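PDB 1R9D: glycerol dehydratase from Clostridium butyricum, which probably dehydrates glycerol to 3-hydroxypropionaldehyde by glycyl-radical chemistry, without needing coenzyme B12. Local coordinates for residues I62-R67 / A223-E228; K741-A746 / E752-L757. All coordinates share one frame; numbering follows the deposited sequence.

Contact 1 (I62-R67 / A223-E228); sequences IPITIR and AKKAKE
Ile66 reaches across to helix 197-230 with its longer branch and sets its terminal methyl CD1 on the helix surface where Lys225 and Ala226 meet. Ile66 CD1 lies 3.9 Å from Lys225 CG and just as close, 3.9 Å, to the backbone N of Ala226; the methyl CB of Ala226 is a little further from Ile66 CD1, at 4.2 Å. With CG1 anti to the carbonyl carbon and chi2 extended at -172°, the isoleucine presents this methyl at full reach. Lys225 comes the other way, its chain sliding past Ile66 in the opposite direction, so that Lys225 CB and CG lie alongside the CG1-CD1 arm of Ile66. Ile64 CG2 also approaches Lys225 CG, at 4.3 Å, which places CG between the two isoleucines. A bend at chi2 (76°) then swings CD, CE and NZ of the lysine across the chain toward the carbonyl of Ile64, where NZ comes no nearer than 4.2 Å to Ile64 O, too far for a hydrogen bond. The two segments meet by van der Waals contact, mostly of hydrocarbon, with no hydrogen bond or salt bridge between them. In the pyruvate formate lyase-like fold this is a peripheral place: the extended chain that follows helix 47-61 runs beside the long helix 197-230, with the centre of the contact about 30 Å from the centre of the chain. Further out, Ile64 sends its end away from Lys225 and onto Tyr218, Arg221 and Tyr222 of the same helix, and Arg221 NH1 also holds the carbonyl O of Ile62. Helix 236-252 backs Ala226 through Ala246, and Val73 packs against Ile66. Arg67 is fixed by a salt bridge to Asp320 and by hydrogen bonds to the carbonyls of Thr77 and Lys78.

Contact 2 (K741-A746 / E752-L757); sequences KKILLA and EKYQDL
Where helix 741-749 of the glycine radical region is followed by the loop that leads into strand 758-760, the chain doubles back, and Tyr754 and Leu757 fold onto Ile743, Leu744 and Ala746. The tyrosine ring lies against the helix. Its OH is 3.4 Å from Ala746 CB, and CZ of Tyr754 is 3.7 Å from that same methyl. Ile743 CG2 meets the CD2-CE2 side of the ring, 4.0 Å from Tyr754 CE2; both methyls approach obliquely. Ile743 O stands over one face, 4.3 Å above the ring plane of Tyr754 and offset toward the rim. Both methyls of Leu757 touch Ile743 CG2, with Leu757 CD1 at 4.0 Å, and Leu757 CD2 additionally meets Leu744 CD2 at 4.0 Å. Having CG anti to the backbone N (chi1 175°) carries this fork toward the helix. The two anchoring residues are the ends of a type I beta turn, closed by Leu757 N to Tyr754 O at 3.3 Å, and the turn delivers both side chains to one helix flank. Behind them, Ile739 touches both Leu744 and Leu757, while Ile780 of helix 773-781 covers Leu744. Leu757 is also paired through its backbone with Phe768. The type I turn hands the chain from helix 741-749 to strand 758-760, which leads to the loop carrying Gly763, the predicted radical site, in the C-terminal region characteristic of glycyl radical enzymes.

Contact 1 closes long before contact 2 opens along the chain, so the two lie in series. Their centres are 37 Å apart, and the nearest atoms stay about 16 Å from each other without touching. They share no helix or strand. Contact 1 belongs to the pyruvate formate lyase-like region, and contact 2 is a local closure within the glycine radical region. One thus packs the chain after helix 47-61 against helix 197-230, more than 150 residues away in sequence, and the other packs a loop back on helix 741-749, which it follows directly, a few residues before the predicted radical site, Gly763.

Contact 1 (I62-R67 / A223-E228)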
ATOM      1  N   ILE A  62      27.866   7.303  -5.656  1.00 33.02           N
ATOM      2  CA  ILE A  62      28.367   7.844  -4.392  1.00 32.14           C
ATOM      3  C   ILE A  62      29.901   7.859  -4.408  1.00 31.87           C
ATOM      4  O   ILE A  62      30.532   6.932  -4.913  1.00 31.36           O
ATOM      5  CB  ILE A  62      27.879   6.984  -3.192  1.00 31.27           C
ATOM      6  CG1 ILE A  62      28.157   7.700  -1.865  1.00 32.37           C
ATOM      7  CG2 ILE A  62      28.568   5.639  -3.210  1.00 30.56           C
ATOM      8  CD1 ILE A  62      27.211   8.848  -1.559  1.00 31.41           C
ATOM      9  N   PRO A  63      30.519   8.923  -3.871  1.00 32.93           N
ATOM     10  CA  PRO A  63      31.985   8.980  -3.857  1.00 33.65           C
ATOM     11  C   PRO A  63      32.592   7.763  -3.166  1.00 34.88           C
ATOM     12  O   PRO A  63      32.056   7.268  -2.174  1.00 35.17           O
ATOM     13  CB  PRO A  63      32.269  10.276  -3.101  1.00 33.60           C
ATOM     14  CG  PRO A  63      31.130  11.140  -3.502  1.00 34.22           C
ATOM     15  CD  PRO A  63      29.945  10.192  -3.394  1.00 32.84           C
ATOM     16  N   ILE A  64      33.707   7.289  -3.709  1.00 35.48           N
ATOM     17  CA  ILE A  64      34.426   6.134  -3.186  1.00 37.15           C
ATOM     18  C   ILE A  64      35.729   6.640  -2.568  1.00 36.88           C
ATOM     19  O   ILE A  64      36.291   7.629  -3.034  1.00 36.28           O
ATOM     20  CB  ILE A  64      34.744   5.140  -4.336  1.00 38.18           C
ATOM     21  CG1 ILE A  64      33.439   4.596  -4.916  1.00 40.53           C
ATOM     22  CG2 ILE A  64      35.605   4.000  -3.840  1.00 40.65           C
ATOM     23  CD1 ILE A  64      32.549   3.940  -3.882  1.00 39.34           C
ATOM     24  N   THR A  65      36.199   5.978  -1.516  1.00 36.22           N
ATOM     25  CA  THR A  65      37.436   6.400  -0.865  1.00 36.11           C
ATOM     26  C   THR A  65      38.228   5.254  -0.254  1.00 35.56           C
ATOM     27  O   THR A  65      37.673   4.374   0.406  1.00 34.65           O
ATOM     28  CB  THR A  65      37.173   7.417   0.277  1.00 35.87           C
ATOM     29  OG1 THR A  65      36.500   8.572  -0.236  1.00 36.48           O
ATOM     30  CG2 THR A  65      38.490   7.849   0.913  1.00 37.02           C
ATOM     31  N   ILE A  66      39.532   5.271  -0.491  1.00 34.30           N
ATOM     32  CA  ILE A  66      40.428   4.281   0.083  1.00 34.51           C
ATOM     33  C   ILE A  66      41.411   5.117   0.888  1.00 34.30           C
ATOM     34  O   ILE A  66      42.175   5.903   0.328  1.00 33.97           O
ATOM     35  CB  ILE A  66      41.173   3.462  -0.997  1.00 33.72           C
ATOM     36  CG1 ILE A  66      40.173   2.583  -1.756  1.00 34.09           C
ATOM     37  CG2 ILE A  66      42.250   2.598  -0.345  1.00 33.86           C
ATOM     38  CD1 ILE A  66      40.798   1.584  -2.703  1.00 33.84           C
ATOM     39  N   ARG A  67      41.364   4.974   2.209  1.00 34.14           N
ATOM     40  CA  ARG A  67      42.236   5.743   3.086  1.00 34.23           C
ATOM     41  C   ARG A  67      43.637   5.150   3.126  1.00 34.01           C
ATOM     42  O   ARG A  67      43.826   3.959   2.885  1.00 33.00           O
ATOM     43  CB  ARG A  67      41.633   5.808   4.493  1.00 35.09           C
ATOM     44  CG  ARG A  67      40.170   6.269   4.512  1.00 35.26           C
ATOM     45  CD  ARG A  67      39.670   6.516   5.930  1.00 35.38           C
ATOM     46  NE  ARG A  67      38.212   6.601   6.011  1.00 34.76           N
ATOM     47  CZ  ARG A  67      37.466   7.532   5.417  1.00 34.41           C
ATOM     48  NH1 ARG A  67      38.030   8.482   4.685  1.00 33.21           N
ATOM     49  NH2 ARG A  67      36.147   7.508   5.553  1.00 33.45           N
ATOM     50  N   ALA A 223      37.609  -2.138  -6.593  1.00 35.11           N
ATOM     51  CA  ALA A 223      38.637  -2.947  -7.232  1.00 36.41           C
ATOM     52  C   ALA A 223      39.392  -2.077  -8.235  1.00 37.26           C
ATOM     53  O   ALA A 223      40.620  -2.142  -8.331  1.00 37.17           O
ATOM     54  CB  ALA A 223      38.006  -4.142  -7.934  1.00 36.08           C
ATOM     55  N   LYS A 224      38.649  -1.255  -8.970  1.00 38.21           N
ATOM     56  CA  LYS A 224      39.234  -0.360  -9.961  1.00 39.40           C
ATOM     57  C   LYS A 224      39.995   0.772  -9.279  1.00 39.97           C
ATOM     58  O   LYS A 224      41.072   1.171  -9.727  1.00 39.74           O
ATOM     59  CB  LYS A 224      38.141   0.230 -10.856  1.00 40.78           C
ATOM     60  CG  LYS A 224      38.664   1.224 -11.876  1.00 42.84           C
ATOM     61  CD  LYS A 224      37.543   2.007 -12.530  1.00 45.13           C
ATOM     62  CE  LYS A 224      38.104   3.115 -13.415  1.00 46.84           C
ATOM     63  NZ  LYS A 224      37.042   4.026 -13.925  1.00 48.40           N
ATOM     64  N   LYS A 225      39.425   1.294  -8.197  1.00 40.16           N
ATOM     65  CA  LYS A 225      40.049   2.375  -7.443  1.00 40.40           C
ATOM     66  C   LYS A 225      41.409   1.923  -6.913  1.00 40.29           C
ATOM     67  O   LYS A 225      42.389   2.667  -6.971  1.00 40.27           O
ATOM     68  CB  LYS A 225      39.158   2.770  -6.268  1.00 41.25           C
ATOM     69  CG  LYS A 225      39.607   4.012  -5.522  1.00 42.84           C
ATOM     70  CD  LYS A 225      39.268   5.265  -6.302  1.00 44.97           C
ATOM     71  CE  LYS A 225      39.510   6.512  -5.475  1.00 46.40           C
ATOM     72  NZ  LYS A 225      39.035   7.735  -6.178  1.00 47.64           N
ATOM     73  N   ALA A 226      41.455   0.698  -6.396  1.00 39.69           N
ATOM     74  CA  ALA A 226      42.683   0.130  -5.846  1.00 40.56           C
ATOM     75  C   ALA A 226      43.826   0.108  -6.865  1.00 41.05           C
ATOM     76  O   ALA A 226      44.908   0.632  -6.596  1.00 40.82           O
ATOM     77  CB  ALA A 226      42.417  -1.281  -5.328  1.00 39.18           C
ATOM     78  N   LYS A 227      43.585  -0.508  -8.021  1.00 41.85           N
ATOM     79  CA  LYS A 227      44.595  -0.587  -9.083  1.00 42.76           C
ATOM     80  C   LYS A 227      45.075   0.805  -9.471  1.00 43.04           C
ATOM     81  O   LYS A 227      46.267   1.035  -9.675  1.00 43.40           O
ATOM     82  CB  LYS A 227      44.016  -1.277 -10.320  1.00 43.75           C
ATOM     83  CG  LYS A 227      44.018  -2.794 -10.265  1.00 45.90           C
ATOM     84  CD  LYS A 227      45.435  -3.350 -10.351  1.00 47.67           C
ATOM     85  CE  LYS A 227      45.426  -4.873 -10.395  1.00 48.50           C
ATOM     86  NZ  LYS A 227      46.796  -5.457 -10.445  1.00 49.27           N
ATOM     87  N   GLU A 228      44.126   1.725  -9.578  1.00 42.88           N
ATOM     88  CA  GLU A 228      44.392   3.110  -9.935  1.00 42.89           C
ATOM     89  C   GLU A 228      45.377   3.758  -8.960  1.00 42.04           C
ATOM     90  O   GLU A 228      46.277   4.500  -9.366  1.00 40.69           O
ATOM     91  CB  GLU A 228      43.062   3.866  -9.953  1.00 45.18           C
ATOM     92  CG  GLU A 228      43.147   5.374 -10.059  1.00 48.09           C
ATOM     93  CD  GLU A 228      41.767   6.018 -10.058  1.00 50.03           C
ATOM     94  OE1 GLU A 228      41.680   7.259  -9.937  1.00 51.17           O
ATOM     95  OE2 GLU A 228      40.767   5.275 -10.185  1.00 50.45           O
TER

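Contact 2 (K741-A746 / E752-L757)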
ATOM      1  N   LYS A 741      38.718   7.887  38.905  1.00 38.71           N
ATOM      2  CA  LYS A 741      37.851   9.060  38.862  1.00 39.03           C
ATOM      3  C   LYS A 741      38.605  10.349  38.534  1.00 38.61           C
ATOM      4  O   LYS A 741      38.055  11.260  37.912  1.00 37.10           O
ATOM      5  CB  LYS A 741      37.125   9.226  40.198  1.00 40.49           C
ATOM      6  CG  LYS A 741      36.206  10.435  40.252  1.00 42.70           C
ATOM      7  CD  LYS A 741      35.522  10.548  41.606  1.00 44.67           C
ATOM      8  CE  LYS A 741      34.546  11.710  41.634  1.00 45.28           C
ATOM      9  NZ  LYS A 741      33.796  11.758  42.918  1.00 47.43           N
ATOM     10  N   LYS A 742      39.861  10.427  38.961  1.00 38.24           N
ATOM     11  CA  LYS A 742      40.672  11.613  38.704  1.00 38.50           C
ATOM     12  C   LYS A 742      40.882  11.825  37.209  1.00 37.57           C
ATOM     13  O   LYS A 742      40.965  12.962  36.738  1.00 37.31           O
ATOM     14  CB  LYS A 742      42.021  11.487  39.414  1.00 40.01           C
ATOM     15  CG  LYS A 742      41.898  11.524  40.926  1.00 42.98           C
ATOM     16  CD  LYS A 742      43.165  11.065  41.618  1.00 45.78           C
ATOM     17  CE  LYS A 742      42.921  10.911  43.114  1.00 47.65           C
ATOM     18  NZ  LYS A 742      44.029  10.185  43.793  1.00 49.59           N
ATOM     19  N   ILE A 743      40.962  10.726  36.464  1.00 36.71           N
ATOM     20  CA  ILE A 743      41.162  10.805  35.024  1.00 35.87           C
ATOM     21  C   ILE A 743      39.943  11.390  34.319  1.00 35.18           C
ATOM     22  O   ILE A 743      40.078  12.163  33.373  1.00 34.69           O
ATOM     23  CB  ILE A 743      41.486   9.415  34.435  1.00 36.56           C
ATOM     24  CG1 ILE A 743      42.833   8.933  34.981  1.00 36.87           C
ATOM     25  CG2 ILE A 743      41.521   9.482  32.910  1.00 36.73           C
ATOM     26  CD1 ILE A 743      43.242   7.554  34.507  1.00 38.57           C
ATOM     27  N   LEU A 744      38.750  11.033  34.780  1.00 34.40           N
ATOM     28  CA  LEU A 744      37.536  11.556  34.172  1.00 33.85           C
ATOM     29  C   LEU A 744      37.410  13.055  34.444  1.00 33.57           C
ATOM     30  O   LEU A 744      36.988  13.826  33.577  1.00 32.96           O
ATOM     31  CB  LEU A 744      36.311  10.815  34.713  1.00 34.15           C
ATOM     32  CG  LEU A 744      36.319   9.300  34.481  1.00 34.73           C
ATOM     33  CD1 LEU A 744      35.071   8.683  35.101  1.00 35.51           C
ATOM     34  CD2 LEU A 744      36.370   9.008  32.992  1.00 34.21           C
ATOM     35  N   LEU A 745      37.789  13.472  35.647  1.00 32.62           N
ATOM     36  CA  LEU A 745      37.710  14.884  36.001  1.00 32.91           C
ATOM     37  C   LEU A 745      38.737  15.692  35.214  1.00 32.58           C
ATOM     38  O   LEU A 745      38.472  16.825  34.812  1.00 32.77           O
ATOM     39  CB  LEU A 745      37.936  15.069  37.506  1.00 33.15           C
ATOM     40  CG  LEU A 745      36.850  14.490  38.421  1.00 33.68           C
ATOM     41  CD1 LEU A 745      37.228  14.723  39.879  1.00 34.50           C
ATOM     42  CD2 LEU A 745      35.515  15.143  38.112  1.00 33.04           C
ATOM     43  N   ALA A 746      39.904  15.099  34.990  1.00 32.69           N
ATOM     44  CA  ALA A 746      40.970  15.763  34.246  1.00 33.53           C
ATOM     45  C   ALA A 746      40.562  15.936  32.786  1.00 34.61           C
ATOM     46  O   ALA A 746      40.910  16.933  32.146  1.00 34.47           O
ATOM     47  CB  ALA A 746      42.249  14.952  34.339  1.00 33.53           C
ATOM     48  N   GLU A 752      41.494  18.084  25.249  1.00 40.74           N
ATOM     49  CA  GLU A 752      42.576  17.935  24.286  1.00 42.14           C
ATOM     50  C   GLU A 752      43.629  16.906  24.698  1.00 41.42           C
ATOM     51  O   GLU A 752      44.236  16.254  23.846  1.00 41.40           O
ATOM     52  CB  GLU A 752      43.245  19.296  24.090  1.00 45.00           C
ATOM     53  CG  GLU A 752      43.540  19.995  25.415  1.00 49.11           C
ATOM     54  CD  GLU A 752      44.229  21.330  25.248  1.00 52.10           C
ATOM     55  OE1 GLU A 752      43.693  22.195  24.516  1.00 53.93           O
ATOM     56  OE2 GLU A 752      45.306  21.518  25.857  1.00 54.10           O
ATOM     57  N   LYS A 753      43.844  16.762  26.002  1.00 40.74           N
ATOM     58  CA  LYS A 753      44.844  15.828  26.511  1.00 40.48           C
ATOM     59  C   LYS A 753      44.330  14.401  26.688  1.00 39.09           C
ATOM     60  O   LYS A 753      45.115  13.491  26.962  1.00 37.74           O
ATOM     61  CB  LYS A 753      45.392  16.326  27.854  1.00 42.30           C
ATOM     62  CG  LYS A 753      45.943  17.745  27.828  1.00 44.67           C
ATOM     63  CD  LYS A 753      47.113  17.876  26.862  1.00 47.21           C
ATOM     64  CE  LYS A 753      47.677  19.293  26.862  1.00 48.58           C
ATOM     65  NZ  LYS A 753      48.797  19.442  25.888  1.00 49.79           N
ATOM     66  N   TYR A 754      43.025  14.204  26.525  1.00 38.61           N
ATOM     67  CA  TYR A 754      42.431  12.877  26.699  1.00 38.25           C
ATOM     68  C   TYR A 754      41.554  12.418  25.535  1.00 38.46           C
ATOM     69  O   TYR A 754      40.466  11.877  25.743  1.00 37.51           O
ATOM     70  CB  TYR A 754      41.609  12.844  27.990  1.00 37.85           C
ATOM     71  CG  TYR A 754      42.432  13.095  29.229  1.00 37.54           C
ATOM     72  CD1 TYR A 754      42.790  14.391  29.602  1.00 37.98           C
ATOM     73  CD2 TYR A 754      42.912  12.034  29.993  1.00 38.01           C
ATOM     74  CE1 TYR A 754      43.612  14.623  30.701  1.00 38.64           C
ATOM     75  CE2 TYR A 754      43.734  12.252  31.093  1.00 39.04           C
ATOM     76  CZ  TYR A 754      44.082  13.550  31.439  1.00 39.25           C
ATOM     77  OH  TYR A 754      44.917  13.766  32.510  1.00 40.46           O
ATOM     78  N   GLN A 755      42.030  12.615  24.310  1.00 38.32           N
ATOM     79  CA  GLN A 755      41.260  12.222  23.133  1.00 38.50           C
ATOM     80  C   GLN A 755      40.980  10.723  23.014  1.00 37.67           C
ATOM     81  O   GLN A 755      39.951  10.325  22.465  1.00 37.46           O
ATOM     82  CB  GLN A 755      41.963  12.705  21.862  1.00 39.90           C
ATOM     83  CG  GLN A 755      41.812  14.191  21.609  1.00 43.26           C
ATOM     84  CD  GLN A 755      42.549  14.644  20.368  1.00 45.51           C
ATOM     85  OE1 GLN A 755      42.347  14.103  19.273  1.00 46.81           O
ATOM     86  NE2 GLN A 755      43.413  15.644  20.528  1.00 46.36           N
ATOM     87  N   ASP A 756      41.882   9.896  23.529  1.00 36.65           N
ATOM     88  CA  ASP A 756      41.718   8.450  23.431  1.00 36.76           C
ATOM     89  C   ASP A 756      41.042   7.798  24.638  1.00 35.15           C
ATOM     90  O   ASP A 756      40.956   6.575  24.712  1.00 35.38           O
ATOM     91  CB  ASP A 756      43.081   7.795  23.201  1.00 39.63           C
ATOM     92  CG  ASP A 756      43.930   7.765  24.456  1.00 41.61           C
ATOM     93  OD1 ASP A 756      43.937   8.773  25.197  1.00 43.50           O
ATOM     94  OD2 ASP A 756      44.594   6.736  24.700  1.00 45.39           O
ATOM     95  N   LEU A 757      40.565   8.606  25.579  1.00 33.60           N
ATOM     96  CA  LEU A 757      39.910   8.071  26.773  1.00 32.01           C
ATOM     97  C   LEU A 757      38.533   7.499  26.440  1.00 30.53           C
ATOM     98  O   LEU A 757      37.659   8.218  25.964  1.00 29.04           O
ATOM     99  CB  LEU A 757      39.763   9.167  27.836  1.00 31.73           C
ATOM    100  CG  LEU A 757      38.989   8.771  29.102  1.00 32.26           C
ATOM    101  CD1 LEU A 757      39.736   7.679  29.845  1.00 32.23           C
ATOM    102  CD2 LEU A 757      38.800   9.989  29.990  1.00 31.91           C
TER